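Local coordinates for protein putative sugar ABC transporter (Yersinia enterocolitica subsp. enterocolitica 8081, PDB 5ULB) that probably serves as the periplasmic sugar-binding component of an ABC transporter and binds both anomers of 5-Se-methyl-5-seleno-ribofuranose, at residues 135-149 / 206-220. Numbering follows the deposited sequence.
Sequences LVKDFNGKANIIKLW and IDAIWGTWDAFTQGA
Asp207 has CG beside its own backbone N (chi1 -61°), which swings the carboxylate to the amide of Asn144, while Thr212 keeps OG1 between its N and carbonyl carbon (chi1 65°), where the hydroxyl meets the carbonyl of Leu148. Between them, strands 143-148 and 208-211 run parallel, joined by the usual zigzag of backbone bonds: Ile146 N donates to Ala208 O and Ile146 O accepts from Trp210 N, while Leu148 N donates to Trp210 O.

At the start, Asp207 OD2 accepts from Asn144 N at 2.8 Å, a nearly straight bond on the anti lone pair, and Asp207 N donates back to Asn144 O at 2.8 Å. A water links the same OD2 to Asn144 ND2. Phe139, just past the helix, lays CE1 on Asp207 CB at 3.7 Å and reaches Ala208 with CE2; Leu135 CD1 covers the same Ala208 CB at 3.7 Å. Farther along that face, Lys147 runs alongside Trp210, its CD at the indole edge, and sends NZ on to Ser178 and Gln160.

On the other face Ile146 CB packs on Ile209 CG1, and Leu148 reaches on to the helix. Its CG packs on Ile209 CG2, its CB meets Phe216 CB at 3.6 Å, and CD1 touches Ala220 CB at 3.7 Å, seating helix 214-226 against the sheet. Neighbouring Gly211 brings no side chain between Leu148 and Thr217.

Leu148 O is gripped twice, by Thr212 N and by the hydroxyl of the same residue; Thr212 OG1 lies 2.7 Å from Leu148 O, in the carbonyl plane. Thr212 and Trp213 both touch the bound sugar, so this parallel Rossmann-like core of a periplasmic binding protein lobe ends in a pocket wall whose loop is tied to the neighbouring strand by a doubly bonded carbonyl.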
loop_
_atom_site.group_PDB
_atom_site.type_symbol
_atom_site.label_atom_id
_atom_site.label_comp_id
_atom_site.label_asym_id
_atom_site.label_seq_id
_atom_site.Cartn_x
_atom_site.Cartn_y
_atom_site.Cartn_z
ATOM N N LEU A 135 -11.262 5.361 16.198
ATOM C CA LEU A 135 -10.795 5.106 17.556
ATOM C C LEU A 135 -11.277 6.234 18.498
ATOM O O LEU A 135 -11.819 6.098 19.578
ATOM C CB LEU A 135 -9.284 4.890 17.556
ATOM C CG LEU A 135 -8.568 4.466 18.846
ATOM C CD1 LEU A 135 -7.158 4.046 18.474
ATOM C CD2 LEU A 135 -8.492 5.568 19.850
ATOM N N VAL A 136 -11.059 7.464 18.032
ATOM C CA VAL A 136 -11.452 8.640 18.827
ATOM C C VAL A 136 -12.920 8.591 19.089
ATOM O O VAL A 136 -13.357 8.887 20.220
ATOM C CB VAL A 136 -11.045 9.914 18.104
ATOM C CG1 VAL A 136 -11.656 11.158 18.788
ATOM C CG2 VAL A 136 -9.475 10.058 18.001
ATOM N N LYS A 137 -13.738 8.360 18.055
ATOM C CA LYS A 137 -15.209 8.321 18.180
ATOM C C LYS A 137 -15.569 7.202 19.186
ATOM O O LYS A 137 -16.371 7.417 20.101
ATOM C CB LYS A 137 -15.801 7.988 16.851
ATOM C CG LYS A 137 -15.792 9.084 15.821
ATOM C CD LYS A 137 -16.443 8.625 14.473
ATOM C CE LYS A 137 -16.420 9.731 13.451
ATOM N NZ LYS A 137 -16.883 9.304 12.166
ATOM N N ASP A 138 -15.015 6.018 19.030
ATOM C CA ASP A 138 -15.409 4.845 19.841
ATOM C C ASP A 138 -15.071 5.044 21.316
ATOM O O ASP A 138 -15.737 4.527 22.132
ATOM C CB ASP A 138 -14.743 3.618 19.343
ATOM C CG ASP A 138 -15.327 3.130 17.992
ATOM O OD1 ASP A 138 -16.344 3.663 17.489
ATOM O OD2 ASP A 138 -14.764 2.082 17.440
ATOM N N PHE A 139 -14.008 5.824 21.617
ATOM C CA PHE A 139 -13.574 6.053 22.973
ATOM C C PHE A 139 -13.948 7.458 23.504
ATOM O O PHE A 139 -13.508 7.872 24.588
ATOM C CB PHE A 139 -12.091 5.727 23.125
ATOM C CG PHE A 139 -11.825 4.269 23.060
ATOM C CD1 PHE A 139 -11.878 3.502 24.187
ATOM C CD2 PHE A 139 -11.626 3.665 21.879
ATOM C CE1 PHE A 139 -11.697 2.109 24.124
ATOM C CE2 PHE A 139 -11.451 2.291 21.831
ATOM C CZ PHE A 139 -11.475 1.496 22.925
ATOM N N ASN A 140 -14.727 8.184 22.714
ATOM C CA ASN A 140 -15.084 9.576 23.149
ATOM C C ASN A 140 -13.923 10.432 23.578
ATOM O O ASN A 140 -13.942 11.195 24.535
ATOM C CB ASN A 140 -16.131 9.628 24.275
ATOM C CG ASN A 140 -17.521 9.185 23.899
ATOM O OD1 ASN A 140 -17.753 8.047 23.527
ATOM N ND2 ASN A 140 -18.475 10.067 24.151
ATOM N N GLY A 141 -12.880 10.345 22.817
ATOM C CA GLY A 141 -11.747 11.216 23.005
ATOM C C GLY A 141 -10.905 10.891 24.205
ATOM O O GLY A 141 -9.996 11.662 24.521
ATOM N N LYS A 142 -11.100 9.717 24.827
ATOM C CA LYS A 142 -10.319 9.374 26.038
ATOM C C LYS A 142 -9.852 7.911 25.884
ATOM O O LYS A 142 -10.642 6.970 26.008
ATOM C CB LYS A 142 -11.188 9.472 27.303
ATOM C CG LYS A 142 -10.327 9.124 28.560
ATOM C CD LYS A 142 -11.228 9.331 29.798
ATOM C CE LYS A 142 -10.505 9.826 31.032
ATOM N NZ LYS A 142 -9.697 8.653 31.394
ATOM N N ALA A 143 -8.544 7.760 25.693
ATOM C CA ALA A 143 -7.994 6.399 25.510
ATOM C C ALA A 143 -6.514 6.454 25.708
ATOM O O ALA A 143 -5.817 7.397 25.241
ATOM C CB ALA A 143 -8.324 5.932 24.090
ATOM N N ASN A 144 -6.015 5.376 26.315
ATOM C CA ASN A 144 -4.536 5.082 26.326
ATOM C C ASN A 144 -4.246 4.165 25.148
ATOM O O ASN A 144 -4.877 3.097 25.087
ATOM C CB ASN A 144 -4.187 4.428 27.657
ATOM C CG ASN A 144 -4.389 5.385 28.808
ATOM O OD1 ASN A 144 -3.931 6.546 28.710
ATOM N ND2 ASN A 144 -5.103 4.936 29.864
ATOM N N ILE A 145 -3.345 4.549 24.259
ATOM C CA ILE A 145 -3.125 3.810 22.990
ATOM C C ILE A 145 -1.685 3.417 22.839
ATOM O O ILE A 145 -0.766 4.064 23.357
ATOM C CB ILE A 145 -3.657 4.572 21.799
ATOM C CG1 ILE A 145 -2.843 5.789 21.447
ATOM C CG2 ILE A 145 -5.140 4.953 22.053
ATOM C CD1 ILE A 145 -3.187 6.392 20.147
ATOM N N ILE A 146 -1.523 2.398 21.966
ATOM C CA ILE A 146 -0.213 2.120 21.360
ATOM C C ILE A 146 -0.359 2.453 19.865
ATOM O O ILE A 146 -1.351 2.090 19.276
ATOM C CB ILE A 146 0.169 0.590 21.537
ATOM C CG1 ILE A 146 0.038 0.140 22.982
ATOM C CG2 ILE A 146 1.535 0.349 20.987
ATOM C CD1 ILE A 146 0.790 0.899 23.948
ATOM N N LYS A 147 0.691 3.038 19.301
ATOM C CA LYS A 147 0.773 3.280 17.865
ATOM C C LYS A 147 1.801 2.265 17.290
ATOM O O LYS A 147 2.859 2.070 17.829
ATOM C CB LYS A 147 1.267 4.732 17.630
ATOM C CG LYS A 147 1.532 5.054 16.154
ATOM C CD LYS A 147 1.664 6.518 15.923
ATOM C CE LYS A 147 2.769 7.247 16.557
ATOM N NZ LYS A 147 4.025 7.036 16.001
ATOM N N LEU A 148 1.379 1.687 16.161
ATOM C CA LEU A 148 2.323 0.803 15.371
ATOM C C LEU A 148 2.671 1.587 14.124
ATOM O O LEU A 148 1.806 1.931 13.309
ATOM C CB LEU A 148 1.678 -0.507 15.000
ATOM C CG LEU A 148 0.837 -1.199 16.098
ATOM C CD1 LEU A 148 0.117 -2.440 15.576
ATOM C CD2 LEU A 148 1.685 -1.548 17.312
ATOM N N TRP A 149 3.974 1.918 13.972
ATOM C CA TRP A 149 4.390 2.908 13.021
ATOM C C TRP A 149 5.950 2.793 12.837
ATOM O O TRP A 149 6.607 2.363 13.786
ATOM C CB TRP A 149 4.079 4.318 13.581
ATOM C CG TRP A 149 4.397 5.504 12.752
ATOM C CD1 TRP A 149 3.719 5.995 11.676
ATOM C CD2 TRP A 149 5.597 6.324 12.856
ATOM N NE1 TRP A 149 4.397 7.037 11.181
ATOM C CE2 TRP A 149 5.540 7.321 11.862
ATOM C CE3 TRP A 149 6.652 6.353 13.768
ATOM C CZ2 TRP A 149 6.478 8.301 11.746
ATOM C CZ3 TRP A 149 7.607 7.294 13.635
ATOM C CH2 TRP A 149 7.495 8.248 12.640
ATOM N N ILE A 206 -4.399 -0.175 28.792
ATOM C CA ILE A 206 -4.379 0.116 27.345
ATOM C C ILE A 206 -5.843 -0.054 26.879
ATOM O O ILE A 206 -6.474 -1.059 27.142
ATOM C CB ILE A 206 -3.465 -0.877 26.523
ATOM C CG1 ILE A 206 -2.060 -0.811 27.019
ATOM C CG2 ILE A 206 -3.578 -0.556 25.069
ATOM C CD1 ILE A 206 -1.222 -1.986 26.479
ATOM N N ASP A 207 -6.293 0.940 26.115
ATOM C CA ASP A 207 -7.628 0.852 25.511
ATOM C C ASP A 207 -7.664 0.403 24.062
ATOM O O ASP A 207 -8.584 -0.333 23.645
ATOM C CB ASP A 207 -8.306 2.241 25.621
ATOM C CG ASP A 207 -8.468 2.675 27.070
ATOM O OD1 ASP A 207 -9.091 1.885 27.782
ATOM O OD2 ASP A 207 -7.865 3.701 27.488
ATOM N N ALA A 208 -6.662 0.857 23.249
ATOM C CA ALA A 208 -6.731 0.614 21.852
ATOM C C ALA A 208 -5.331 0.658 21.261
ATOM O O ALA A 208 -4.419 1.248 21.827
ATOM C CB ALA A 208 -7.692 1.625 21.167
ATOM N N ILE A 209 -5.242 0.097 20.035
ATOM C CA ILE A 209 -4.026 0.133 19.233
ATOM C C ILE A 209 -4.356 0.646 17.838
ATOM O O ILE A 209 -5.313 0.153 17.225
ATOM C CB ILE A 209 -3.331 -1.262 19.214
ATOM C CG1 ILE A 209 -2.984 -1.697 20.601
ATOM C CG2 ILE A 209 -2.175 -1.283 18.250
ATOM C CD1 ILE A 209 -2.423 -3.105 20.698
ATOM N N TRP A 210 -3.555 1.601 17.371
ATOM C CA TRP A 210 -3.691 2.079 15.983
ATOM C C TRP A 210 -2.538 1.550 15.172
ATOM O O TRP A 210 -1.382 1.898 15.427
ATOM C CB TRP A 210 -3.699 3.585 15.946
ATOM C CG TRP A 210 -3.846 4.206 14.576
ATOM C CD1 TRP A 210 -4.768 3.830 13.630
ATOM C CD2 TRP A 210 -3.014 5.179 13.981
ATOM N NE1 TRP A 210 -4.592 4.577 12.502
ATOM C CE2 TRP A 210 -3.525 5.395 12.700
ATOM C CE3 TRP A 210 -1.931 5.932 14.393
ATOM C CZ2 TRP A 210 -2.963 6.340 11.809
ATOM C CZ3 TRP A 210 -1.404 6.825 13.560
ATOM C CH2 TRP A 210 -1.913 7.012 12.263
ATOM N N GLY A 211 -2.900 0.690 14.177
ATOM C CA GLY A 211 -1.865 0.138 13.325
ATOM C C GLY A 211 -1.865 0.831 11.966
ATOM O O GLY A 211 -2.837 0.812 11.216
ATOM N N THR A 212 -0.661 1.417 11.633
ATOM C CA THR A 212 -0.551 2.216 10.414
ATOM C C THR A 212 -0.230 1.426 9.177
ATOM O O THR A 212 -0.260 1.939 8.099
ATOM C CB THR A 212 0.478 3.303 10.589
ATOM O OG1 THR A 212 1.786 2.748 10.759
ATOM C CG2 THR A 212 0.132 4.234 11.724
ATOM N N TRP A 213 -0.050 0.103 9.356
ATOM C CA TRP A 213 0.207 -0.835 8.269
ATOM C C TRP A 213 -0.309 -2.182 8.734
ATOM O O TRP A 213 -0.047 -2.555 9.875
ATOM C CB TRP A 213 1.713 -0.958 8.003
ATOM C CG TRP A 213 2.261 -1.960 7.041
ATOM C CD1 TRP A 213 1.721 -2.557 5.971
ATOM C CD2 TRP A 213 3.679 -2.287 7.011
ATOM N NE1 TRP A 213 2.705 -3.318 5.284
ATOM C CE2 TRP A 213 3.901 -3.142 5.905
ATOM C CE3 TRP A 213 4.721 -2.035 7.891
ATOM C CZ2 TRP A 213 5.195 -3.636 5.652
ATOM C CZ3 TRP A 213 6.006 -2.504 7.593
ATOM C CH2 TRP A 213 6.174 -3.318 6.472
ATOM N N ASP A 214 -1.032 -2.896 7.920
ATOM C CA ASP A 214 -1.658 -4.121 8.414
ATOM C C ASP A 214 -0.637 -5.224 8.737
ATOM O O ASP A 214 -0.974 -6.133 9.505
ATOM C CB ASP A 214 -2.767 -4.683 7.547
ATOM C CG ASP A 214 -2.391 -5.136 6.137
ATOM O OD1 ASP A 214 -1.283 -4.808 5.710
ATOM O OD2 ASP A 214 -3.300 -5.839 5.554
ATOM N N ALA A 215 0.619 -5.116 8.229
ATOM C CA ALA A 215 1.641 -6.043 8.719
ATOM C C ALA A 215 1.862 -5.896 10.182
ATOM O O ALA A 215 2.080 -6.894 10.903
ATOM C CB ALA A 215 2.948 -5.816 7.930
ATOM N N PHE A 216 1.865 -4.675 10.690
ATOM C CA PHE A 216 1.935 -4.438 12.108
ATOM C C PHE A 216 0.677 -4.927 12.810
ATOM O O PHE A 216 0.795 -5.617 13.840
ATOM C CB PHE A 216 2.121 -2.931 12.423
ATOM C CG PHE A 216 3.387 -2.273 11.928
ATOM C CD1 PHE A 216 4.605 -2.925 11.903
ATOM C CD2 PHE A 216 3.386 -0.932 11.516
ATOM C CE1 PHE A 216 5.759 -2.266 11.532
ATOM C CE2 PHE A 216 4.519 -0.276 11.141
ATOM C CZ PHE A 216 5.705 -0.950 11.157
ATOM N N THR A 217 -0.486 -4.596 12.312
ATOM C CA THR A 217 -1.707 -4.936 12.990
ATOM C C THR A 217 -1.861 -6.451 13.083
ATOM O O THR A 217 -2.332 -6.932 14.113
ATOM C CB THR A 217 -2.894 -4.335 12.252
ATOM O OG1 THR A 217 -2.602 -2.948 11.999
ATOM C CG2 THR A 217 -4.168 -4.443 13.070
ATOM N N GLN A 218 -1.425 -7.197 12.053
ATOM C CA GLN A 218 -1.480 -8.640 12.161
ATOM C C GLN A 218 -0.672 -9.143 13.337
ATOM O O GLN A 218 -1.096 -10.113 14.030
ATOM C CB GLN A 218 -0.974 -9.243 10.855
ATOM C CG GLN A 218 -1.908 -9.119 9.675
ATOM C CD GLN A 218 -1.239 -9.282 8.324
ATOM O OE1 GLN A 218 0.004 -9.568 8.240
ATOM N NE2 GLN A 218 -1.997 -9.069 7.265
ATOM N N GLY A 219 0.519 -8.587 13.518
ATOM C CA GLY A 219 1.305 -9.027 14.663
ATOM C C GLY A 219 0.701 -8.643 15.970
ATOM O O GLY A 219 0.710 -9.388 16.996
ATOM N N ALA A 220 0.166 -7.390 16.067
ATOM C CA ALA A 220 -0.538 -7.010 17.315
ATOM C C ALA A 220 -1.696 -7.901 17.591
ATOM O O ALA A 220 -1.915 -8.235 18.759
ATOM C CB ALA A 220 -0.975 -5.579 17.213
HETATM O O HOH W 1 -6.568 2.417 29.745
#